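Local coordinates for flavodoxin (Streptococcus pneumoniae, PDB 5LJI), which binds flavin mononucleotide and probably serves as a low-potential electron donor to a number of redox enzymes, at residues 3-8 against 44-49; 24-29 against 137-142; 78-83 against 107-112. All coordinates share one frame; numbering follows the deposited sequence.

Contact 1: residues 3-8 against 44-49; sequences LAKIVF and SDFLEA
Lys5 reaches from strand 3-8 across the 3-10 turn 44-48 and Ala49 just after it, and its aliphatic chain does most of the touching. Lys5 CD lies 3.4 Å from Ala49 CB, tighter than carbons usually pack, and 3.3 Å from Asp45 O. Lower down, Lys5 CB comes to the edge of the Phe46 ring, in its plane, 3.8 Å from Phe46 CE1. Phe46 CE1 also lies 3.6 Å from Lys5 O, which comes at the ring obliquely, and two residues further along the strand Val7 CG2 sits 3.9 Å from Phe46 CZ. At the other end of the strand, Leu3 CD2 is 4.0 Å from Glu48 O.

No hydrogen bond joins the two segments. The Lys5 chain runs nearly extended as far as CE and bends at chi4 (-85°), bringing Lys5 NZ 3.9 Å from Asp45 CB; the two side chains cross at about a right angle. Lys5 NZ has Glu48 OE1 at 4.1 Å, too far for a salt bridge, so any attraction is probably loose, and the Glu48 side chain is poorly ordered.

The turn itself is held by successive backbone bonds, among them Ala49 N to Phe46 O. Phe46 also rests on Ala52 of strand 51-57, while Ala4 and Ile6, pointing away, pack on helix 14-28: the turn lies over one face of the parallel sheet and that helix over the other.

Contact 2: residues 24-29 against 137-142; sequences DKLRDL and QFAEEL
Apolar packing between Ala139 and Leu26 forms the middle of this helix-helix contact, where the two backbones are nearest. Leu26 CD2 lies 3.9 Å from Ala139 CB and 3.6 Å from Ala139 O, so the methyl meets both the small side chain and the backbone beside it. Lys25 adds its aliphatic part from the neighbouring position, Lys25 CG 3.9 Å from Ala139 CB. Leu29, just past the end of helix 14-28, lays CD1 against the backbone near Ala139 and Glu140, while Leu29 CD2 is 3.8 Å from Glu140 OE1, the two side chains crossing at about a right angle.

The charged interaction lies at the margin. Glu140 bends at chi2 (-86°), which folds the carboxylate back toward helix 14-28 and places Glu140 OE2 3.7 Å from Lys25 NZ, a long salt bridge. Glu140 OE2 is nearer still to Lys25 CE, at 3.4 Å. Lys25 NZ has its stronger partner in Glu136, one turn earlier, so the ammonium is shared by two acids of helix 129-144.

No hydrogen bond crosses between the segments; the axes of the helical segments 24-28 and 137-142 approach to 9.2 Å, at a crossing angle of -39°. The small Ala139 side chain is consistent with the close approach of the backbones there, over the sheet, where Leu26 and Leu142 both reach Ile53. The chemistry implies a contact held mainly by apolar packing, with probably modest electrostatic help at its partly exposed border.

Contact 3: residues 78-83 against 107-112; sequences LNLNGK and RVFVST
Thr112, on the segment that follows from helix 100-111, meets the loop that leads into strand 84-91, a loop shaped by an Asx turn at Asn79 and a type II beta turn from Leu80 to Lys83. One hydrogen bond ties the two together: Leu80 N donates to Thr112 O at 2.8 Å, nearly straight at 170°, the donor tilted 29° from the carbonyl plane. Around it the threonine is wrapped by the loop. Thr112 CB lies 3.4 Å from Leu78 O. The side chains of Leu80 and Thr112 pass at a slant, Leu80 CD2 lying 3.8 Å from Thr112 CB. Leu80 CD2 also reaches the edge of the Phe109 ring near its plane, 4.2 Å from Phe109 CE1.

With chi1 at 65°, Thr112 OG1 is set between its own backbone N and carbonyl carbon, which puts it 3.6 Å from Leu80 CB. On the loop side Asn79 OD1 accepts twice from Asn81, from opposite faces of its plane: from Asn81 N at 2.9 Å and from Asn81 ND2 at 3.2 Å. These bonds fix the bend next to the Leu80 N-H that Thr112 uses. Gly82 takes the third position of the beta turn with a positive phi.

Leu75 of helix 69-75 packs on both Leu80 and Phe109, and Phe109 stacks on Tyr85. The contact thus joins loop and helix in one outer helical layer and, through Phe109, to the central sheet of the alpha/beta/alpha sandwich typical of flavodoxins.

In the fold
All three contacts are built around the five-stranded parallel sheet of the flavodoxin fold. Contact 2 lies on one face, between helices 14-28 and 129-144; contact 3 and the turn of contact 1 lie over the other. Contacts 1 and 3 have centres 12 Å apart and are joined by Lys83, whose NZ hydrogen-bonds to the carbonyl oxygens of Leu47 and Ala49. Contacts 1 and 2, 15 Å apart, meet through Ala4 and Leu26. Contacts 2 and 3, centred 21 Å apart, do not touch. Along the chain the segments of contacts 1 and 2 alternate, contact 1 closes before contact 3 opens, and contact 2 encloses contact 3, so sequence-distant parts converge in one domain.

Contact 1: residues 3-8 against 44-49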
ATOM      1  N   LEU A   3      10.735 -10.939  -2.079  1.00 41.71           N
ATOM      2  CA  LEU A   3       9.655 -10.930  -1.102  1.00 39.33           C
ATOM      3  C   LEU A   3       9.028  -9.548  -1.071  1.00 37.32           C
ATOM      4  O   LEU A   3       9.732  -8.550  -0.900  1.00 37.42           O
ATOM      5  CB  LEU A   3      10.183 -11.253   0.316  1.00 39.58           C
ATOM      6  CG  LEU A   3       9.156 -11.224   1.489  1.00 38.69           C
ATOM      7  CD1 LEU A   3       7.972 -12.170   1.351  1.00 36.97           C
ATOM      8  CD2 LEU A   3       9.897 -11.549   2.759  1.00 44.11           C
ATOM      9  N   ALA A   4       7.717  -9.505  -1.244  1.00 33.56           N
ATOM     10  CA  ALA A   4       6.932  -8.273  -1.064  1.00 32.55           C
ATOM     11  C   ALA A   4       6.086  -8.410   0.200  1.00 31.01           C
ATOM     12  O   ALA A   4       5.511  -9.462   0.452  1.00 35.05           O
ATOM     13  CB  ALA A   4       6.050  -8.002  -2.255  1.00 31.02           C
ATOM     14  N   LYS A   5       6.112  -7.365   1.019  1.00 31.04           N
ATOM     15  CA  LYS A   5       5.231  -7.235   2.162  1.00 29.35           C
ATOM     16  C   LYS A   5       4.206  -6.135   1.893  1.00 27.63           C
ATOM     17  O   LYS A   5       4.549  -5.063   1.429  1.00 26.34           O
ATOM     18  CB  LYS A   5       6.067  -6.937   3.409  1.00 30.42           C
ATOM     19  CG  LYS A   5       6.829  -8.200   3.869  1.00 32.59           C
ATOM     20  CD  LYS A   5       7.886  -7.868   4.932  1.00 37.03           C
ATOM     21  CE  LYS A   5       8.451  -9.134   5.570  1.00 39.22           C
ATOM     22  NZ  LYS A   5       7.514  -9.519   6.674  1.00 40.28           N
ATOM     23  N   ILE A   6       2.957  -6.494   2.122  1.00 24.93           N
ATOM     24  CA  ILE A   6       1.817  -5.684   1.983  1.00 25.62           C
ATOM     25  C   ILE A   6       1.161  -5.599   3.349  1.00 24.48           C
ATOM     26  O   ILE A   6       0.809  -6.605   3.967  1.00 24.77           O
ATOM     27  CB  ILE A   6       0.785  -6.299   1.011  1.00 27.51           C
ATOM     28  CG1 ILE A   6       1.423  -6.449  -0.388  1.00 28.09           C
ATOM     29  CG2 ILE A   6      -0.512  -5.491   0.988  1.00 28.16           C
ATOM     30  CD1 ILE A   6       0.628  -7.273  -1.349  1.00 26.81           C
ATOM     31  N   VAL A   7       0.952  -4.370   3.774  1.00 23.67           N
ATOM     32  CA  VAL A   7       0.237  -4.040   4.979  1.00 23.20           C
ATOM     33  C   VAL A   7      -1.003  -3.192   4.693  1.00 23.12           C
ATOM     34  O   VAL A   7      -0.916  -2.166   4.033  1.00 24.88           O
ATOM     35  CB  VAL A   7       1.199  -3.314   5.977  1.00 23.35           C
ATOM     36  CG1 VAL A   7       0.425  -2.961   7.240  1.00 24.23           C
ATOM     37  CG2 VAL A   7       2.417  -4.175   6.351  1.00 22.97           C
ATOM     38  N   PHE A   8      -2.179  -3.623   5.176  1.00 24.27           N
ATOM     39  CA  PHE A   8      -3.442  -2.980   4.887  1.00 23.91           C
ATOM     40  C   PHE A   8      -4.282  -2.604   6.156  1.00 26.04           C
ATOM     41  O   PHE A   8      -4.172  -3.226   7.205  1.00 26.17           O
ATOM     42  CB  PHE A   8      -4.274  -3.840   3.954  1.00 24.73           C
ATOM     43  CG  PHE A   8      -4.952  -5.013   4.621  1.00 25.33           C
ATOM     44  CD1 PHE A   8      -4.267  -6.226   4.805  1.00 26.68           C
ATOM     45  CD2 PHE A   8      -6.258  -4.903   5.132  1.00 28.36           C
ATOM     46  CE1 PHE A   8      -4.859  -7.285   5.502  1.00 27.08           C
ATOM     47  CE2 PHE A   8      -6.892  -5.991   5.791  1.00 29.22           C
ATOM     48  CZ  PHE A   8      -6.178  -7.188   5.975  1.00 28.00           C
ATOM     49  N   SER A  44       8.674  -2.071  10.940  1.00 36.21           N
ATOM     50  CA  SER A  44      10.044  -2.575  10.794  1.00 37.32           C
ATOM     51  C   SER A  44      10.156  -3.973  10.138  1.00 39.94           C
ATOM     52  O   SER A  44      11.238  -4.358   9.684  1.00 39.79           O
ATOM     53  CB  SER A  44      10.777  -2.544  12.156  1.00 40.23           C
ATOM     54  OG  SER A  44      10.472  -3.682  12.924  1.00 42.86           O
ATOM     55  N   ASP A  45       9.056  -4.728  10.044  1.00 40.03           N
ATOM     56  CA  ASP A  45       9.094  -5.977   9.244  1.00 40.06           C
ATOM     57  C   ASP A  45       9.457  -5.670   7.777  1.00 38.35           C
ATOM     58  O   ASP A  45      10.006  -6.524   7.068  1.00 39.01           O
ATOM     59  CB  ASP A  45       7.772  -6.771   9.368  1.00 40.83           C
ATOM     60  CG  ASP A  45       7.477  -7.229  10.855  1.00 45.31           C
ATOM     61  OD1 ASP A  45       8.321  -7.007  11.718  1.00 46.56           O
ATOM     62  OD2 ASP A  45       6.382  -7.751  11.177  1.00 48.44           O
ATOM     63  N   PHE A  46       9.184  -4.452   7.317  1.00 34.41           N
ATOM     64  CA  PHE A  46       9.633  -4.060   5.986  1.00 33.81           C
ATOM     65  C   PHE A  46      11.134  -4.143   5.721  1.00 36.11           C
ATOM     66  O   PHE A  46      11.565  -4.185   4.543  1.00 33.86           O
ATOM     67  CB  PHE A  46       9.204  -2.618   5.700  1.00 31.55           C
ATOM     68  CG  PHE A  46       7.754  -2.462   5.342  1.00 29.14           C
ATOM     69  CD1 PHE A  46       7.059  -3.469   4.665  1.00 27.80           C
ATOM     70  CD2 PHE A  46       7.126  -1.269   5.554  1.00 27.48           C
ATOM     71  CE1 PHE A  46       5.754  -3.284   4.299  1.00 27.29           C
ATOM     72  CE2 PHE A  46       5.810  -1.061   5.151  1.00 28.28           C
ATOM     73  CZ  PHE A  46       5.126  -2.079   4.511  1.00 28.13           C
ATOM     74  N   LEU A  47      11.943  -4.040   6.774  1.00 38.53           N
ATOM     75  CA  LEU A  47      13.402  -4.176   6.625  1.00 43.85           C
ATOM     76  C   LEU A  47      13.834  -5.496   6.017  1.00 46.43           C
ATOM     77  O   LEU A  47      14.894  -5.573   5.386  1.00 49.75           O
ATOM     78  CB  LEU A  47      14.115  -4.000   7.987  1.00 44.91           C
ATOM     79  CG  LEU A  47      14.090  -2.556   8.474  1.00 45.70           C
ATOM     80  CD1 LEU A  47      14.422  -2.415   9.956  1.00 48.00           C
ATOM     81  CD2 LEU A  47      15.050  -1.738   7.635  1.00 47.72           C
ATOM     82  N   GLU A  48      13.013  -6.522   6.206  1.00 49.20           N
ATOM     83  CA  GLU A  48      13.272  -7.863   5.725  1.00 53.04           C
ATOM     84  C   GLU A  48      12.766  -8.121   4.288  1.00 55.42           C
ATOM     85  O   GLU A  48      13.008  -9.197   3.739  1.00 58.80           O
ATOM     86  CB  GLU A  48      12.592  -8.859   6.684  1.00 58.65           C
ATOM     87  CG  GLU A  48      13.171  -8.862   8.105  1.00 66.26           C
ATOM     88  CD  GLU A  48      12.157  -9.245   9.199  1.00 74.97           C
ATOM     89  OE1 GLU A  48      10.934  -9.344   8.923  1.00 78.21           O
ATOM     90  OE2 GLU A  48      12.582  -9.446  10.359  1.00 77.17           O
ATOM     91  N   ALA A  49      12.065  -7.160   3.679  1.00 51.33           N
ATOM     92  CA  ALA A  49      11.418  -7.399   2.381  1.00 46.58           C
ATOM     93  C   ALA A  49      12.164  -6.665   1.303  1.00 42.59           C
ATOM     94  O   ALA A  49      12.920  -5.773   1.593  1.00 41.73           O
ATOM     95  CB  ALA A  49       9.972  -6.921   2.415  1.00 44.93           C
TER

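Contact 2: residues 24-29 against 137-142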
ATOM      1  N   ASP A  24      -2.351 -11.449  -4.890  1.00 33.30           N
ATOM      2  CA  ASP A  24      -2.627 -12.558  -5.818  1.00 36.02           C
ATOM      3  C   ASP A  24      -1.803 -12.430  -7.079  1.00 34.63           C
ATOM      4  O   ASP A  24      -1.202 -13.422  -7.554  1.00 35.88           O
ATOM      5  CB  ASP A  24      -4.095 -12.597  -6.241  1.00 42.60           C
ATOM      6  CG  ASP A  24      -4.995 -13.403  -5.282  1.00 52.22           C
ATOM      7  OD1 ASP A  24      -4.502 -14.281  -4.549  1.00 62.44           O
ATOM      8  OD2 ASP A  24      -6.237 -13.173  -5.296  1.00 60.03           O
ATOM      9  N   LYS A  25      -1.739 -11.210  -7.612  1.00 31.19           N
ATOM     10  CA  LYS A  25      -1.003 -10.975  -8.843  1.00 30.33           C
ATOM     11  C   LYS A  25       0.470 -11.126  -8.656  1.00 30.08           C
ATOM     12  O   LYS A  25       1.149 -11.733  -9.495  1.00 29.54           O
ATOM     13  CB  LYS A  25      -1.333  -9.595  -9.445  1.00 31.94           C
ATOM     14  CG  LYS A  25      -0.772  -9.420 -10.864  1.00 32.91           C
ATOM     15  CD  LYS A  25      -1.538 -10.258 -11.895  1.00 32.17           C
ATOM     16  CE  LYS A  25      -0.812 -10.170 -13.205  1.00 33.76           C
ATOM     17  NZ  LYS A  25      -1.583 -10.861 -14.252  1.00 35.94           N
ATOM     18  N   LEU A  26       1.004 -10.570  -7.562  1.00 29.02           N
ATOM     19  CA  LEU A  26       2.444 -10.668  -7.288  1.00 28.81           C
ATOM     20  C   LEU A  26       2.898 -12.122  -7.114  1.00 30.58           C
ATOM     21  O   LEU A  26       3.983 -12.495  -7.549  1.00 31.21           O
ATOM     22  CB  LEU A  26       2.879  -9.801  -6.094  1.00 28.12           C
ATOM     23  CG  LEU A  26       2.936  -8.289  -6.317  1.00 28.39           C
ATOM     24  CD1 LEU A  26       3.219  -7.561  -4.998  1.00 28.66           C
ATOM     25  CD2 LEU A  26       3.989  -7.899  -7.346  1.00 30.42           C
ATOM     26  N   ARG A  27       2.074 -12.913  -6.438  1.00 34.16           N
ATOM     27  CA  ARG A  27       2.237 -14.371  -6.307  1.00 35.93           C
ATOM     28  C   ARG A  27       2.217 -15.022  -7.675  1.00 34.34           C
ATOM     29  O   ARG A  27       3.110 -15.725  -7.991  1.00 32.00           O
ATOM     30  CB  ARG A  27       1.077 -14.978  -5.537  1.00 41.58           C
ATOM     31  CG  ARG A  27       1.439 -15.624  -4.211  1.00 49.35           C
ATOM     32  CD  ARG A  27       0.269 -15.526  -3.245  1.00 51.71           C
ATOM     33  NE  ARG A  27       0.662 -15.101  -1.914  1.00 55.01           N
ATOM     34  CZ  ARG A  27      -0.166 -14.555  -1.018  1.00 57.43           C
ATOM     35  NH1 ARG A  27      -1.451 -14.359  -1.308  1.00 56.57           N
ATOM     36  NH2 ARG A  27       0.293 -14.199   0.175  1.00 56.39           N
ATOM     37  N   ASP A  28       1.224 -14.741  -8.498  1.00 35.05           N
ATOM     38  CA  ASP A  28       1.185 -15.346  -9.828  1.00 37.37           C
ATOM     39  C   ASP A  28       2.428 -15.008 -10.661  1.00 39.67           C
ATOM     40  O   ASP A  28       2.856 -15.807 -11.455  1.00 44.38           O
ATOM     41  CB  ASP A  28      -0.059 -14.933 -10.560  1.00 38.39           C
ATOM     42  CG  ASP A  28      -0.782 -16.075 -11.237  1.00 41.68           C
ATOM     43  OD1 ASP A  28      -0.431 -17.302 -11.164  1.00 41.76           O
ATOM     44  OD2 ASP A  28      -1.769 -15.696 -11.910  1.00 43.42           O
ATOM     45  N   LEU A  29       3.047 -13.862 -10.409  1.00 42.32           N
ATOM     46  CA  LEU A  29       4.295 -13.461 -11.055  1.00 41.82           C
ATOM     47  C   LEU A  29       5.557 -14.013 -10.434  1.00 44.42           C
ATOM     48  O   LEU A  29       6.652 -13.626 -10.825  1.00 44.01           O
ATOM     49  CB  LEU A  29       4.387 -11.938 -11.067  1.00 40.29           C
ATOM     50  CG  LEU A  29       3.336 -11.245 -11.903  1.00 40.47           C
ATOM     51  CD1 LEU A  29       3.281  -9.781 -11.551  1.00 42.89           C
ATOM     52  CD2 LEU A  29       3.680 -11.426 -13.388  1.00 44.18           C
ATOM     53  N   GLN A 137      -1.378  -3.479 -13.276  1.00 37.36           N
ATOM     54  CA  GLN A 137      -0.171  -2.829 -13.812  1.00 39.58           C
ATOM     55  C   GLN A 137       0.799  -2.432 -12.711  1.00 38.08           C
ATOM     56  O   GLN A 137       2.013  -2.550 -12.828  1.00 39.45           O
ATOM     57  CB  GLN A 137      -0.535  -1.588 -14.609  1.00 45.19           C
ATOM     58  CG  GLN A 137       0.693  -0.757 -15.025  1.00 49.47           C
ATOM     59  CD  GLN A 137       0.499  -0.051 -16.364  1.00 56.30           C
ATOM     60  OE1 GLN A 137       0.356   1.180 -16.429  1.00 58.24           O
ATOM     61  NE2 GLN A 137       0.477  -0.837 -17.451  1.00 55.86           N
ATOM     62  N   PHE A 138       0.244  -1.925 -11.635  1.00 34.02           N
ATOM     63  CA  PHE A 138       1.025  -1.608 -10.450  1.00 31.80           C
ATOM     64  C   PHE A 138       1.860  -2.843 -10.069  1.00 31.58           C
ATOM     65  O   PHE A 138       3.089  -2.755  -9.884  1.00 30.35           O
ATOM     66  CB  PHE A 138       0.032  -1.069  -9.396  1.00 31.28           C
ATOM     67  CG  PHE A 138       0.595  -0.891  -8.024  1.00 30.40           C
ATOM     68  CD1 PHE A 138       0.564  -1.951  -7.099  1.00 30.04           C
ATOM     69  CD2 PHE A 138       1.101   0.317  -7.623  1.00 31.21           C
ATOM     70  CE1 PHE A 138       1.039  -1.763  -5.798  1.00 29.83           C
ATOM     71  CE2 PHE A 138       1.645   0.489  -6.349  1.00 29.95           C
ATOM     72  CZ  PHE A 138       1.601  -0.548  -5.439  1.00 29.17           C
ATOM     73  N   ALA A 139       1.230  -4.014  -9.997  1.00 31.78           N
ATOM     74  CA  ALA A 139       1.987  -5.222  -9.600  1.00 32.45           C
ATOM     75  C   ALA A 139       3.019  -5.648 -10.663  1.00 33.10           C
ATOM     76  O   ALA A 139       4.158  -5.969 -10.337  1.00 33.79           O
ATOM     77  CB  ALA A 139       1.022  -6.346  -9.315  1.00 32.60           C
ATOM     78  N   GLU A 140       2.630  -5.622 -11.939  1.00 36.65           N
ATOM     79  CA  GLU A 140       3.597  -5.937 -13.035  1.00 39.80           C
ATOM     80  C   GLU A 140       4.811  -5.034 -12.907  1.00 42.52           C
ATOM     81  O   GLU A 140       5.945  -5.522 -12.953  1.00 44.56           O
ATOM     82  CB  GLU A 140       2.959  -5.762 -14.419  1.00 41.96           C
ATOM     83  CG  GLU A 140       1.791  -6.692 -14.724  1.00 42.31           C
ATOM     84  CD  GLU A 140       2.223  -8.041 -15.292  1.00 44.13           C
ATOM     85  OE1 GLU A 140       3.438  -8.236 -15.478  1.00 46.26           O
ATOM     86  OE2 GLU A 140       1.351  -8.919 -15.534  1.00 41.91           O
ATOM     87  N   GLU A 141       4.588  -3.730 -12.676  1.00 42.39           N
ATOM     88  CA  GLU A 141       5.704  -2.788 -12.675  1.00 44.00           C
ATOM     89  C   GLU A 141       6.636  -3.011 -11.504  1.00 45.92           C
ATOM     90  O   GLU A 141       7.852  -2.845 -11.645  1.00 47.41           O
ATOM     91  CB  GLU A 141       5.246  -1.318 -12.717  1.00 46.03           C
ATOM     92  CG  GLU A 141       4.535  -0.909 -14.009  1.00 48.23           C
ATOM     93  CD  GLU A 141       4.031   0.541 -14.044  1.00 52.79           C
ATOM     94  OE1 GLU A 141       4.224   1.314 -13.073  1.00 50.89           O
ATOM     95  OE2 GLU A 141       3.432   0.930 -15.079  1.00 57.20           O
ATOM     96  N   LEU A 142       6.078  -3.376 -10.346  1.00 43.46           N
ATOM     97  CA  LEU A 142       6.886  -3.629  -9.185  1.00 42.00           C
ATOM     98  C   LEU A 142       7.669  -4.921  -9.275  1.00 44.49           C
ATOM     99  O   LEU A 142       8.798  -4.973  -8.789  1.00 46.76           O
ATOM    100  CB  LEU A 142       6.031  -3.693  -7.928  1.00 41.75           C
ATOM    101  CG  LEU A 142       5.380  -2.395  -7.484  1.00 40.82           C
ATOM    102  CD1 LEU A 142       4.467  -2.706  -6.300  1.00 41.17           C
ATOM    103  CD2 LEU A 142       6.448  -1.376  -7.134  1.00 40.60           C
TER

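Contact 3: residues 78-83 against 107-112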
ATOM      1  N   LEU A  78      12.003   4.653   9.841  1.00 35.58           N
ATOM      2  CA  LEU A  78      12.873   3.657   9.254  1.00 35.85           C
ATOM      3  C   LEU A  78      13.731   4.178   8.126  1.00 37.56           C
ATOM      4  O   LEU A  78      13.400   5.152   7.458  1.00 34.17           O
ATOM      5  CB  LEU A  78      12.037   2.521   8.649  1.00 36.75           C
ATOM      6  CG  LEU A  78      11.129   1.700   9.559  1.00 36.81           C
ATOM      7  CD1 LEU A  78      10.273   0.803   8.671  1.00 34.71           C
ATOM      8  CD2 LEU A  78      11.929   0.897  10.583  1.00 40.07           C
ATOM      9  N   ASN A  79      14.816   3.445   7.880  1.00 40.90           N
ATOM     10  CA  ASN A  79      15.595   3.653   6.687  1.00 43.62           C
ATOM     11  C   ASN A  79      15.343   2.471   5.806  1.00 41.17           C
ATOM     12  O   ASN A  79      15.626   1.323   6.159  1.00 38.07           O
ATOM     13  CB  ASN A  79      17.100   3.765   6.941  1.00 47.65           C
ATOM     14  CG  ASN A  79      17.897   3.438   5.678  1.00 51.11           C
ATOM     15  OD1 ASN A  79      17.668   3.968   4.602  1.00 46.94           O
ATOM     16  ND2 ASN A  79      18.784   2.490   5.808  1.00 60.44           N
ATOM     17  N   LEU A  80      14.799   2.768   4.637  1.00 41.22           N
ATOM     18  CA  LEU A  80      14.429   1.732   3.679  1.00 42.85           C
ATOM     19  C   LEU A  80      15.131   1.987   2.343  1.00 42.79           C
ATOM     20  O   LEU A  80      14.645   1.551   1.307  1.00 42.43           O
ATOM     21  CB  LEU A  80      12.891   1.748   3.526  1.00 41.18           C
ATOM     22  CG  LEU A  80      11.984   0.851   4.387  1.00 41.45           C
ATOM     23  CD1 LEU A  80      12.572   0.223   5.631  1.00 40.00           C
ATOM     24  CD2 LEU A  80      10.725   1.616   4.714  1.00 41.10           C
ATOM     25  N   ASN A  81      16.267   2.687   2.351  1.00 45.63           N
ATOM     26  CA  ASN A  81      17.121   2.746   1.127  1.00 48.71           C
ATOM     27  C   ASN A  81      17.444   1.390   0.619  1.00 45.20           C
ATOM     28  O   ASN A  81      17.618   0.494   1.395  1.00 43.76           O
ATOM     29  CB  ASN A  81      18.426   3.473   1.374  1.00 54.24           C
ATOM     30  CG  ASN A  81      18.317   4.930   1.041  1.00 56.82           C
ATOM     31  OD1 ASN A  81      18.111   5.300  -0.128  1.00 65.05           O
ATOM     32  ND2 ASN A  81      18.403   5.764   2.051  1.00 56.00           N
ATOM     33  N   GLY A  82      17.441   1.225  -0.693  1.00 46.43           N
ATOM     34  CA  GLY A  82      17.510  -0.117  -1.300  1.00 46.92           C
ATOM     35  C   GLY A  82      16.212  -0.939  -1.381  1.00 46.37           C
ATOM     36  O   GLY A  82      16.196  -1.981  -2.010  1.00 44.45           O
ATOM     37  N   LYS A  83      15.135  -0.522  -0.708  1.00 45.55           N
ATOM     38  CA  LYS A  83      13.820  -1.151  -0.915  1.00 41.31           C
ATOM     39  C   LYS A  83      13.054  -0.376  -1.979  1.00 40.69           C
ATOM     40  O   LYS A  83      13.329   0.806  -2.188  1.00 38.92           O
ATOM     41  CB  LYS A  83      12.948  -1.154   0.357  1.00 39.08           C
ATOM     42  CG  LYS A  83      13.632  -1.532   1.651  1.00 40.15           C
ATOM     43  CD  LYS A  83      14.299  -2.872   1.600  1.00 43.12           C
ATOM     44  CE  LYS A  83      14.809  -3.239   2.991  1.00 44.01           C
ATOM     45  NZ  LYS A  83      15.297  -4.632   3.020  1.00 43.79           N
ATOM     46  N   ARG A 107       4.483  10.129   0.662  1.00 35.15           N
ATOM     47  CA  ARG A 107       5.496  11.060   1.117  1.00 39.32           C
ATOM     48  C   ARG A 107       6.243  10.554   2.349  1.00 34.52           C
ATOM     49  O   ARG A 107       7.433  10.797   2.495  1.00 32.36           O
ATOM     50  CB  ARG A 107       4.909  12.468   1.349  1.00 43.82           C
ATOM     51  CG  ARG A 107       3.953  12.593   2.514  1.00 51.59           C
ATOM     52  CD  ARG A 107       3.941  13.997   3.098  1.00 56.65           C
ATOM     53  NE  ARG A 107       3.028  14.055   4.235  1.00 58.83           N
ATOM     54  CZ  ARG A 107       1.754  14.429   4.160  1.00 58.44           C
ATOM     55  NH1 ARG A 107       1.230  14.810   3.002  1.00 58.59           N
ATOM     56  NH2 ARG A 107       1.002  14.420   5.256  1.00 58.79           N
ATOM     57  N   VAL A 108       5.598   9.798   3.225  1.00 31.60           N
ATOM     58  CA  VAL A 108       6.403   9.136   4.243  1.00 31.33           C
ATOM     59  C   VAL A 108       7.375   8.088   3.642  1.00 30.98           C
ATOM     60  O   VAL A 108       8.539   8.034   3.993  1.00 30.15           O
ATOM     61  CB  VAL A 108       5.550   8.487   5.322  1.00 34.06           C
ATOM     62  CG1 VAL A 108       6.461   7.709   6.255  1.00 37.01           C
ATOM     63  CG2 VAL A 108       4.788   9.550   6.090  1.00 35.17           C
ATOM     64  N   PHE A 109       6.906   7.225   2.751  1.00 28.44           N
ATOM     65  CA  PHE A 109       7.830   6.329   2.128  1.00 32.12           C
ATOM     66  C   PHE A 109       9.078   7.044   1.560  1.00 33.85           C
ATOM     67  O   PHE A 109      10.207   6.587   1.755  1.00 37.17           O
ATOM     68  CB  PHE A 109       7.149   5.472   1.029  1.00 29.95           C
ATOM     69  CG  PHE A 109       6.693   4.120   1.523  1.00 28.53           C
ATOM     70  CD1 PHE A 109       7.588   3.225   2.058  1.00 28.80           C
ATOM     71  CD2 PHE A 109       5.362   3.740   1.426  1.00 27.00           C
ATOM     72  CE1 PHE A 109       7.178   1.979   2.515  1.00 27.69           C
ATOM     73  CE2 PHE A 109       4.965   2.507   1.840  1.00 25.96           C
ATOM     74  CZ  PHE A 109       5.862   1.633   2.387  1.00 27.11           C
ATOM     75  N   VAL A 110       8.855   8.136   0.852  1.00 34.17           N
ATOM     76  CA  VAL A 110       9.936   8.846   0.208  1.00 38.40           C
ATOM     77  C   VAL A 110      10.989   9.255   1.263  1.00 37.30           C
ATOM     78  O   VAL A 110      12.196   9.105   1.052  1.00 36.19           O
ATOM     79  CB  VAL A 110       9.409  10.104  -0.524  1.00 40.16           C
ATOM     80  CG1 VAL A 110      10.588  10.924  -1.030  1.00 43.06           C
ATOM     81  CG2 VAL A 110       8.528   9.708  -1.714  1.00 42.76           C
ATOM     82  N   SER A 111      10.500   9.745   2.396  1.00 36.13           N
ATOM     83  CA  SER A 111      11.342  10.068   3.577  1.00 38.19           C
ATOM     84  C   SER A 111      12.251   8.978   4.012  1.00 35.40           C
ATOM     85  O   SER A 111      13.292   9.272   4.552  1.00 37.21           O
ATOM     86  CB  SER A 111      10.511  10.348   4.812  1.00 36.61           C
ATOM     87  OG  SER A 111       9.776  11.489   4.574  1.00 46.02           O
ATOM     88  N   THR A 112      11.810   7.738   3.892  1.00 33.18           N
ATOM     89  CA  THR A 112      12.581   6.596   4.385  1.00 34.19           C
ATOM     90  C   THR A 112      13.754   6.266   3.449  1.00 37.35           C
ATOM     91  O   THR A 112      14.575   5.419   3.776  1.00 36.24           O
ATOM     92  CB  THR A 112      11.687   5.320   4.495  1.00 32.59           C
ATOM     93  OG1 THR A 112      11.255   4.919   3.196  1.00 32.14           O
ATOM     94  CG2 THR A 112      10.432   5.569   5.357  1.00 33.02           C
TER